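Side-chain contacts in enolase from the environmental genome shotgun sequencing of the Sargasso Sea (PDB 2QGY), which is of unknown function but belongs to the enolase superfamily, binds magnesium, and probably abstracts a proton from a carboxylate substrate to form an enolate: residues A[122-125]-A[126-129]; A[215-219]-A[220-224]; A[261-265]-A[266-270]; A[280-283]-A[284-287]. One frame throughout, in Å; residues are numbered along the deposited sequence. Where two conformers were deposited one is given.

Interaction 1: A[122-125]-A[126-129]; sequences LPLN and SLLT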
loop_
_atom_site.group_PDB
_atom_site.type_symbol
_atom_site.label_atom_id
_atom_site.label_comp_id
_atom_site.label_asym_id
_atom_site.label_seq_id
_atom_site.Cartn_x
_atom_site.Cartn_y
_atom_site.Cartn_z
ATOM N N LEU A 122 -2.448 20.082 27.137
ATOM C CA LEU A 122 -1.299 20.654 26.474
ATOM C C LEU A 122 -1.454 20.605 24.954
ATOM O O LEU A 122 -1.981 19.633 24.427
ATOM C CB LEU A 122 -0.027 19.894 26.876
ATOM C CG LEU A 122 0.605 20.138 28.258
ATOM C CD1 LEU A 122 1.801 19.214 28.425
ATOM C CD2 LEU A 122 1.038 21.582 28.414
ATOM N N PRO A 123 -0.956 21.635 24.253
ATOM C CA PRO A 123 -0.922 21.496 22.792
ATOM C C PRO A 123 -0.036 20.326 22.380
ATOM O O PRO A 123 0.891 19.960 23.102
ATOM C CB PRO A 123 -0.348 22.821 22.302
ATOM C CG PRO A 123 0.201 23.520 23.504
ATOM C CD PRO A 123 -0.408 22.923 24.720
ATOM N N LEU A 124 -0.327 19.744 21.218
ATOM C CA LEU A 124 0.375 18.531 20.796
ATOM C C LEU A 124 1.902 18.724 20.758
ATOM O O LEU A 124 2.674 17.836 21.181
ATOM C CB LEU A 124 -0.152 18.085 19.432
ATOM C CG LEU A 124 0.593 16.926 18.780
ATOM C CD1 LEU A 124 0.666 15.705 19.718
ATOM C CD2 LEU A 124 -0.106 16.585 17.477
ATOM N N ASN A 125 2.354 19.875 20.282
ATOM C CA ASN A 125 3.800 20.071 20.154
ATOM C C ASN A 125 4.503 19.966 21.516
ATOM O O ASN A 125 5.620 19.455 21.598
ATOM C CB ASN A 125 4.205 21.308 19.328
ATOM C CG ASN A 125 3.592 22.635 19.826
ATOM O OD1 ASN A 125 2.903 22.679 20.825
ATOM N ND2 ASN A 125 3.891 23.734 19.108
ATOM N N SER A 126 3.818 20.388 22.570
ATOM C CA SER A 126 4.325 20.276 23.949
ATOM C C SER A 126 4.401 18.841 24.464
ATOM O O SER A 126 5.192 18.542 25.380
ATOM C CB SER A 126 3.502 21.154 24.899
ATOM O OG SER A 126 3.807 22.526 24.692
ATOM N N LEU A 127 3.591 17.945 23.886
ATOM C CA LEU A 127 3.718 16.515 24.121
ATOM C C LEU A 127 4.883 15.914 23.357
ATOM O O LEU A 127 5.400 14.858 23.717
ATOM C CB LEU A 127 2.451 15.778 23.676
ATOM C CG LEU A 127 1.134 15.929 24.435
ATOM C CD1 LEU A 127 0.231 14.737 24.041
ATOM C CD2 LEU A 127 1.277 15.981 25.943
ATOM N N LEU A 128 5.273 16.571 22.279
ATOM C CA LEU A 128 6.273 16.011 21.389
ATOM C C LEU A 128 7.691 16.406 21.774
ATOM O O LEU A 128 8.617 15.603 21.651
ATOM C CB LEU A 128 5.970 16.389 19.929
ATOM C CG LEU A 128 4.623 15.953 19.326
ATOM C CD1 LEU A 128 4.600 16.226 17.827
ATOM C CD2 LEU A 128 4.331 14.476 19.578
ATOM N N THR A 129 7.867 17.638 22.233
ATOM C CA THR A 129 9.183 18.098 22.659
ATOM C C THR A 129 9.048 19.090 23.791
ATOM O O THR A 129 7.985 19.709 23.954
ATOM C CB THR A 129 9.979 18.763 21.497
ATOM O OG1 THR A 129 11.319 19.030 21.932
ATOM C CG2 THR A 129 9.337 20.083 21.060
#
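Leu124 and Leu128, one turn apart in the short helix 124-128, form the apolar centre of this contact: CD1 of Leu124 lies 3.9 Å from CD2 of Leu128, and the two chains slant across each other. The helix follows helix 99-120 in the N-terminal domain of the mandelate racemase/muconate lactonizing enzyme family. Leu124 holds its CG anti to the backbone N (chi1 173°), whereas Leu128 turns the other way and carries its CG back over the preceding turn, to 3.3 Å from Leu124 O. Both leucines rest on Trp113 of helix 99-120, so branched apolar chains suit this side. A second touch joins Leu122 CD1 to Leu127 CD2 at 4.1 Å, from the extended residue that leads in to the helix.

Pro123 stands before the first turn, a place where its missing N-H costs no helical bond. Its carbonyl O receives Ser126 N weakly at 3.0 Å and Leu127 N, also weakly, at 3.5 Å. Leu124 O is shared in the same way, by weak bonds from Leu127 N and Leu128 N, so this short helix mixes 3-10 and alpha spacing. Ser126 packs its OG 3.9 Å from Pro123 CG.

At the polar edge, chi1 of 55° sends the Asn125 amide toward helix 309-320, where ND2 bonds to Ser319 OG; its backbone N bonds to ND1 of His316 there. The carbonyl of Asn125 closes the turn with two donors: Leu128 N arrives from above the carbonyl plane, while Thr129 N, 3.0 Å from Asn125 O, approaches almost in line with the C=O bond.

Interaction 2: A[215-219]-A[220-224]; sequences KEVSS and FNPYW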
loop_
_atom_site.group_PDB
_atom_site.type_symbol
_atom_site.label_atom_id
_atom_site.label_comp_id
_atom_site.label_asym_id
_atom_site.label_seq_id
_atom_site.Cartn_x
_atom_site.Cartn_y
_atom_site.Cartn_z
ATOM N N LYS A 215 18.940 19.842 -16.542
ATOM C CA LYS A 215 20.154 20.469 -17.075
ATOM C C LYS A 215 19.892 21.942 -17.433
ATOM O O LYS A 215 20.732 22.816 -17.192
ATOM C CB LYS A 215 20.638 19.682 -18.288
ATOM C CG LYS A 215 22.073 19.974 -18.694
ATOM C CD LYS A 215 22.578 18.888 -19.659
ATOM C CE LYS A 215 24.111 18.819 -19.664
ATOM N NZ LYS A 215 24.638 17.598 -20.372
ATOM N N GLU A 216 18.712 22.226 -17.965
ATOM C CA GLU A 216 18.369 23.591 -18.365
ATOM C C GLU A 216 17.812 24.444 -17.221
ATOM O O GLU A 216 17.836 25.676 -17.290
ATOM C CB GLU A 216 17.384 23.567 -19.539
ATOM C CG GLU A 216 17.879 22.771 -20.747
ATOM C CD GLU A 216 19.112 23.384 -21.397
ATOM O OE1 GLU A 216 19.215 24.635 -21.393
ATOM O OE2 GLU A 216 19.976 22.616 -21.904
ATOM N N VAL A 217 17.290 23.806 -16.177
ATOM C CA VAL A 217 16.588 24.569 -15.137
ATOM C C VAL A 217 17.512 25.054 -14.030
ATOM O O VAL A 217 17.135 25.943 -13.260
ATOM C CB VAL A 217 15.365 23.791 -14.544
ATOM C CG1 VAL A 217 15.822 22.812 -13.455
ATOM C CG2 VAL A 217 14.329 24.773 -14.007
ATOM N N SER A 218 18.734 24.510 -13.972
ATOM C CA SER A 218 19.620 24.783 -12.835
ATOM C C SER A 218 19.939 26.278 -12.668
ATOM O O SER A 218 20.164 26.743 -11.545
ATOM C CB SER A 218 20.903 23.923 -12.869
ATOM O OG SER A 218 21.523 23.908 -14.153
ATOM N N SER A 219 19.945 27.032 -13.768
ATOM C CA SER A 219 20.279 28.466 -13.693
ATOM C C SER A 219 19.211 29.319 -13.007
ATOM O O SER A 219 19.497 30.445 -12.580
ATOM C CB SER A 219 20.614 29.048 -15.077
ATOM O OG SER A 219 19.649 28.691 -16.051
ATOM N N PHE A 220 17.996 28.776 -12.883
ATOM C CA PHE A 220 16.925 29.462 -12.182
ATOM C C PHE A 220 16.947 29.176 -10.671
ATOM O O PHE A 220 16.044 29.588 -9.946
ATOM C CB PHE A 220 15.568 29.116 -12.801
ATOM C CG PHE A 220 15.478 29.451 -14.254
ATOM C CD1 PHE A 220 15.394 30.776 -14.668
ATOM C CD2 PHE A 220 15.506 28.447 -15.213
ATOM C CE1 PHE A 220 15.350 31.095 -16.019
ATOM C CE2 PHE A 220 15.435 28.759 -16.576
ATOM C CZ PHE A 220 15.358 30.089 -16.972
ATOM N N ASN A 221 17.984 28.474 -10.217
ATOM C CA ASN A 221 18.220 28.235 -8.781
ATOM C C ASN A 221 17.014 27.637 -8.046
ATOM O O ASN A 221 16.578 28.187 -7.029
ATOM C CB ASN A 221 18.660 29.528 -8.075
ATOM C CG ASN A 221 19.226 29.276 -6.683
ATOM O OD1 ASN A 221 19.704 28.174 -6.376
ATOM N ND2 ASN A 221 19.184 30.301 -5.829
ATOM N N PRO A 222 16.503 26.485 -8.528
ATOM C CA PRO A 222 15.378 25.909 -7.779
ATOM C C PRO A 222 15.760 25.514 -6.348
ATOM O O PRO A 222 16.864 25.028 -6.083
ATOM C CB PRO A 222 14.974 24.682 -8.602
ATOM C CG PRO A 222 16.099 24.394 -9.503
ATOM C CD PRO A 222 16.894 25.668 -9.684
ATOM N N TYR A 223 14.848 25.740 -5.428
ATOM C CA TYR A 223 15.099 25.424 -4.042
ATOM C C TYR A 223 15.172 23.911 -3.832
ATOM O O TYR A 223 15.974 23.429 -3.004
ATOM C CB TYR A 223 14.018 26.063 -3.169
ATOM C CG TYR A 223 14.305 25.986 -1.694
ATOM C CD1 TYR A 223 15.109 26.946 -1.071
ATOM C CD2 TYR A 223 13.752 24.973 -0.913
ATOM C CE1 TYR A 223 15.392 26.870 0.290
ATOM C CE2 TYR A 223 14.004 24.889 0.444
ATOM C CZ TYR A 223 14.823 25.838 1.052
ATOM O OH TYR A 223 15.077 25.728 2.406
ATOM N N TRP A 224 14.294 23.187 -4.525
ATOM C CA TRP A 224 14.354 21.713 -4.525
ATOM C C TRP A 224 13.659 21.148 -5.721
ATOM O O TRP A 224 12.930 21.859 -6.402
ATOM C CB TRP A 224 13.836 21.104 -3.212
ATOM C CG TRP A 224 12.333 21.035 -2.942
ATOM C CD1 TRP A 224 11.329 20.553 -3.759
ATOM C CD2 TRP A 224 11.716 21.353 -1.700
ATOM N NE1 TRP A 224 10.119 20.595 -3.084
ATOM C CE2 TRP A 224 10.331 21.101 -1.832
ATOM C CE3 TRP A 224 12.206 21.849 -0.484
ATOM C CZ2 TRP A 224 9.429 21.316 -0.778
ATOM C CZ3 TRP A 224 11.305 22.070 0.565
ATOM C CH2 TRP A 224 9.934 21.793 0.402
#
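Val217, Phe220 and Pro222 meet in a helix-exit turn: helix 207-217 tightens into a 3-10 turn and then gives way to the loop before strand 224-226, one of the parallel strands of the beta/alpha barrel expected for this family. Two backbone bonds with three-residue spacing mark the tightening. Phe220 N donates to Val217 O at 3.0 Å, and Asn221 N donates to Ser218 O at 3.1 Å.

The side chains fold over these bonds. Phe220 has its CG beside its own backbone N (chi1 -58°), which swings the ring back along the helix, so that CD2 comes to 4.0 Å from Val217 CG2, the two side chains crossing at about a right angle. Ser219 lays its OG over one face of the Phe220 ring, 4.2 Å above the plane and displaced toward the rim. A small hydroxyl fits this exposed side of the turn. Ser218 bends back too, its OG giving a weak bond to Lys215 O. Asn221 takes a left-handed backbone conformation (phi 53°), one that asparagine tolerates better than most residues, and turns the chain out of the helix. Pro222 follows with its ring brought back: its CD lies 3.6 Å from Val217 O, and its CG 4.3 Å from Val217 CG1.

Val217 also packs on Val184 of helix 177-191, Phe220 lies against Ile181 and Glu185 of that helix, and Val217 and Pro222 together cover Leu199 on strand 197-200.

Interaction 3: A[261-265]-A[266-270]; sequences RELIS and RNAAD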
loop_
_atom_site.group_PDB
_atom_site.type_symbol
_atom_site.label_atom_id
_atom_site.label_comp_id
_atom_site.label_asym_id
_atom_site.label_seq_id
_atom_site.Cartn_x
_atom_site.Cartn_y
_atom_site.Cartn_z
ATOM N N ARG A 261 14.045 4.123 5.773
ATOM C CA ARG A 261 15.356 3.661 6.231
ATOM C C ARG A 261 16.233 3.263 5.051
ATOM O O ARG A 261 17.409 3.542 5.068
ATOM C CB ARG A 261 15.239 2.512 7.241
ATOM C CG ARG A 261 14.895 3.052 8.598
ATOM C CD ARG A 261 14.377 1.994 9.545
ATOM N NE ARG A 261 14.086 2.608 10.832
ATOM C CZ ARG A 261 13.341 2.035 11.776
ATOM N NH1 ARG A 261 12.822 0.831 11.575
ATOM N NH2 ARG A 261 13.137 2.654 12.925
ATOM N N GLU A 262 15.660 2.592 4.054
ATOM C CA GLU A 262 16.415 2.265 2.834
ATOM C C GLU A 262 16.874 3.541 2.126
ATOM O O GLU A 262 18.017 3.590 1.664
ATOM C CB GLU A 262 15.585 1.402 1.885
ATOM C CG GLU A 262 16.285 1.020 0.535
ATOM C CD GLU A 262 17.444 0.045 0.691
ATOM O OE1 GLU A 262 17.547 -0.584 1.754
ATOM O OE2 GLU A 262 18.253 -0.090 -0.267
ATOM N N LEU A 263 16.010 4.554 2.005
ATOM C CA LEU A 263 16.427 5.817 1.348
ATOM C C LEU A 263 17.592 6.434 2.114
ATOM O O LEU A 263 18.544 6.912 1.517
ATOM C CB LEU A 263 15.287 6.850 1.267
ATOM C CG LEU A 263 14.062 6.511 0.408
ATOM C CD1 LEU A 263 13.028 7.581 0.733
ATOM C CD2 LEU A 263 14.428 6.588 -1.087
ATOM N N ILE A 264 17.526 6.400 3.443
ATOM C CA ILE A 264 18.650 6.929 4.240
ATOM C C ILE A 264 19.951 6.160 3.957
ATOM O O ILE A 264 21.016 6.778 3.769
ATOM C CB ILE A 264 18.337 6.925 5.752
ATOM C CG1 ILE A 264 17.248 7.934 6.103
ATOM C CG2 ILE A 264 19.577 7.325 6.596
ATOM C CD1 ILE A 264 16.707 7.753 7.565
ATOM N N SER A 265 19.839 4.829 3.931
ATOM C CA SER A 265 20.970 3.894 3.734
ATOM C C SER A 265 21.667 4.157 2.434
ATOM O O SER A 265 22.890 4.032 2.324
ATOM C CB SER A 265 20.467 2.444 3.662
ATOM O OG SER A 265 20.086 1.969 4.928
ATOM N N ARG A 266 20.856 4.488 1.433
ATOM C CA ARG A 266 21.315 4.636 0.073
ATOM C C ARG A 266 21.690 6.078 -0.310
ATOM O O ARG A 266 22.008 6.337 -1.472
ATOM C CB ARG A 266 20.224 4.125 -0.878
ATOM C CG ARG A 266 19.908 2.601 -0.757
ATOM C CD ARG A 266 20.815 1.735 -1.638
ATOM N NE ARG A 266 20.512 1.934 -3.047
ATOM C CZ ARG A 266 19.470 1.377 -3.691
ATOM N NH1 ARG A 266 19.289 1.637 -4.975
ATOM N NH2 ARG A 266 18.619 0.551 -3.074
ATOM N N ASN A 267 21.621 6.994 0.643
ATOM C CA ASN A 267 21.814 8.432 0.384
ATOM C C ASN A 267 21.006 8.867 -0.831
ATOM O O ASN A 267 21.532 9.491 -1.761
ATOM C CB ASN A 267 23.319 8.774 0.189
ATOM C CG ASN A 267 24.149 8.466 1.427
ATOM O OD1 ASN A 267 25.240 7.882 1.343
ATOM N ND2 ASN A 267 23.608 8.811 2.593
ATOM N N ALA A 268 19.710 8.536 -0.828
ATOM C CA ALA A 268 18.931 8.673 -2.045
ATOM C C ALA A 268 18.175 10.001 -2.181
ATOM O O ALA A 268 17.601 10.292 -3.237
ATOM C CB ALA A 268 17.966 7.475 -2.205
ATOM N N ALA A 269 18.206 10.817 -1.147
ATOM C CA ALA A 269 17.457 12.068 -1.143
ATOM C C ALA A 269 17.986 13.030 -0.110
ATOM O O ALA A 269 18.685 12.649 0.820
ATOM C CB ALA A 269 15.955 11.809 -0.916
ATOM N N ASP A 270 17.632 14.293 -0.287
ATOM C CA ASP A 270 18.059 15.362 0.608
ATOM C C ASP A 270 16.950 15.720 1.611
ATOM O O ASP A 270 17.227 16.194 2.723
ATOM C CB ASP A 270 18.406 16.579 -0.255
ATOM C CG ASP A 270 19.555 16.277 -1.224
ATOM O OD1 ASP A 270 20.656 16.080 -0.696
ATOM O OD2 ASP A 270 19.383 16.185 -2.468
#
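Glu262 and Arg266, one turn apart at the end of helix 257-265, form a salt bridge: Arg266 NH2 lies 2.9 Å from Glu262 OE2. The oxygen comes to the edge of the guanidinium, nearly in its plane, and uses its anti lone pair, while the carboxylate plane is turned 70° from the guanidinium. Arginine gets there by folding; bends at chi2 and chi3 curl the chain back, so that Arg266 CG also packs 3.2 Å from OE2 of Glu262. The bridge lies at the dimer interface, where Glu262 OE2 further accepts from Ser235 OG of the second subunit and Arg266 NH1 pairs with Glu262 of that subunit. So many donors around one carboxylate would probably stabilise its negative charge.

Just past this pair the helix ends in a Schellman motif. Asn267 has positive phi (47°), which asparagine accepts readily, and its N bonds to Ile264 O at 3.2 Å. Ala268 N reaches further back, to Leu263 O at 3.1 Å, bringing Ala268 CB to 3.8 Å from Leu263 CD2, the apolar contact that usually accompanies this motif. Leu263 in turn packs on Leu237 of helix 234-243 and Phe272 of strand 271-272. Arg266 N is held by Glu262 O at 3.0 Å. On the exposed side, in the conformer described, Ser265 OG also bonds to Arg261 O.

Interaction 4: A[280-283]-A[284-287]; sequences GGLI and DIIE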
loop_
_atom_site.group_PDB
_atom_site.type_symbol
_atom_site.label_atom_id
_atom_site.label_comp_id
_atom_site.label_asym_id
_atom_site.label_seq_id
_atom_site.Cartn_x
_atom_site.Cartn_y
_atom_site.Cartn_z
ATOM N N GLY A 280 1.335 6.738 8.228
ATOM C CA GLY A 280 0.911 5.654 9.135
ATOM C C GLY A 280 0.523 6.215 10.490
ATOM O O GLY A 280 -0.358 5.663 11.189
ATOM N N GLY A 281 1.170 7.327 10.860
ATOM C CA GLY A 281 0.876 8.006 12.133
ATOM C C GLY A 281 1.992 8.965 12.493
ATOM O O GLY A 281 2.983 9.098 11.738
ATOM N N LEU A 282 1.866 9.607 13.661
ATOM C CA LEU A 282 2.857 10.592 14.098
ATOM C C LEU A 282 4.125 9.975 14.685
ATOM O O LEU A 282 5.219 10.540 14.528
ATOM C CB LEU A 282 2.227 11.590 15.070
ATOM C CG LEU A 282 1.039 12.321 14.430
ATOM C CD1 LEU A 282 0.714 13.489 15.346
ATOM C CD2 LEU A 282 1.385 12.845 13.001
ATOM N N ILE A 283 3.969 8.825 15.333
ATOM C CA ILE A 283 5.099 8.106 15.919
ATOM C C ILE A 283 6.082 7.858 14.770
ATOM O O ILE A 283 7.272 8.078 14.912
ATOM C CB ILE A 283 4.634 6.768 16.547
ATOM C CG1 ILE A 283 3.888 7.006 17.888
ATOM C CG2 ILE A 283 5.809 5.808 16.721
ATOM C CD1 ILE A 283 3.453 5.713 18.593
ATOM N N ASP A 284 5.569 7.388 13.628
ATOM C CA ASP A 284 6.451 7.036 12.521
ATOM C C ASP A 284 7.082 8.224 11.820
ATOM O O ASP A 284 8.223 8.149 11.387
ATOM C CB ASP A 284 5.742 6.099 11.527
ATOM C CG ASP A 284 5.866 4.619 11.949
ATOM O OD1 ASP A 284 6.566 4.347 12.958
ATOM O OD2 ASP A 284 5.245 3.748 11.303
ATOM N N ILE A 285 6.347 9.321 11.703
ATOM C CA ILE A 285 6.909 10.535 11.136
ATOM C C ILE A 285 8.033 11.073 12.028
ATOM O O ILE A 285 9.114 11.441 11.561
ATOM C CB ILE A 285 5.806 11.603 10.963
ATOM C CG1 ILE A 285 4.925 11.207 9.781
ATOM C CG2 ILE A 285 6.388 13.019 10.773
ATOM C CD1 ILE A 285 3.873 12.192 9.437
ATOM N N ILE A 286 7.774 11.114 13.325
ATOM C CA ILE A 286 8.793 11.561 14.285
ATOM C C ILE A 286 10.024 10.648 14.321
ATOM O O ILE A 286 11.146 11.143 14.387
ATOM C CB ILE A 286 8.190 11.696 15.701
ATOM C CG1 ILE A 286 7.136 12.818 15.762
ATOM C CG2 ILE A 286 9.288 11.914 16.736
ATOM C CD1 ILE A 286 7.666 14.226 15.507
ATOM N N GLU A 287 9.817 9.333 14.280
ATOM C CA GLU A 287 10.922 8.376 14.263
ATOM C C GLU A 287 11.803 8.576 13.030
ATOM O O GLU A 287 13.027 8.625 13.135
ATOM C CB GLU A 287 10.397 6.941 14.294
ATOM C CG GLU A 287 11.498 5.865 14.376
ATOM C CD GLU A 287 12.538 6.153 15.466
ATOM O OE1 GLU A 287 12.133 6.415 16.629
ATOM O OE2 GLU A 287 13.764 6.089 15.168
#
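Ile285 N bonds weakly to the carbonyl of the N-cap residue Gly281, at 3.4 Å from Gly281 O, and from there helix 282-294 settles into straight alpha bonds, Ile286 N to Leu282 O and Glu287 N to Ile283 O, each 2.9 Å long. This is the helix of the beta-alpha-beta unit between strands 271-272 and 298-299 of the barrel. Gly280 enters with phi 136°, at backbone angles where a CB would collide with the preceding carbonyl, so glycine suits it. Ile285 turns CG1 beside its own backbone N (chi1 -74°), folding that branch back to 3.5 Å from Gly281 O; its CD1 reaches Leu282 CD2 at 4.4 Å. Ile286 likewise sets its CG1 3.2 Å from Leu282 O. Asp284, in the first turn, bonds through OD1 to Tyr86 OH; an acid here probably gains from the positive helix start.

Glu109 OE2 of helix 99-120 accepts Ile283 N, and Leu282 N weakly, so a carboxylate from another helix receives the N-H groups at this helix start. Leu282 touches both Trp113 of helix 99-120 and Val317 of helix 309-320, while Ile285 and Ile286 also lean on Val317, and Asp284 and Glu287 face Leu257 of helix 257-265.

Interactions 1 and 4 touch directly, Leu124 CD2 lying 3.8 Å from Leu282 CD1, although one lies in the N-terminal domain and the other in the barrel domain; both are partly buried with no exposed residue and pack against helices 99-120 and 309-320, interaction 1 through leucines, interaction 4 through leucine and isoleucines. Interactions 3 and 4 also touch, through Arg261 NH2 and Glu287 CG at 3.9 Å. Interactions 2 and 3 each end a barrel helix with a left-handed asparagine and a small or cyclic residue turned inward, yet interaction 2 is mostly exposed, with Val217 and Pro222 buried, whereas interaction 3 carries charges into the subunit interface. Interaction 4, nearest the chain centre, starts a helix instead.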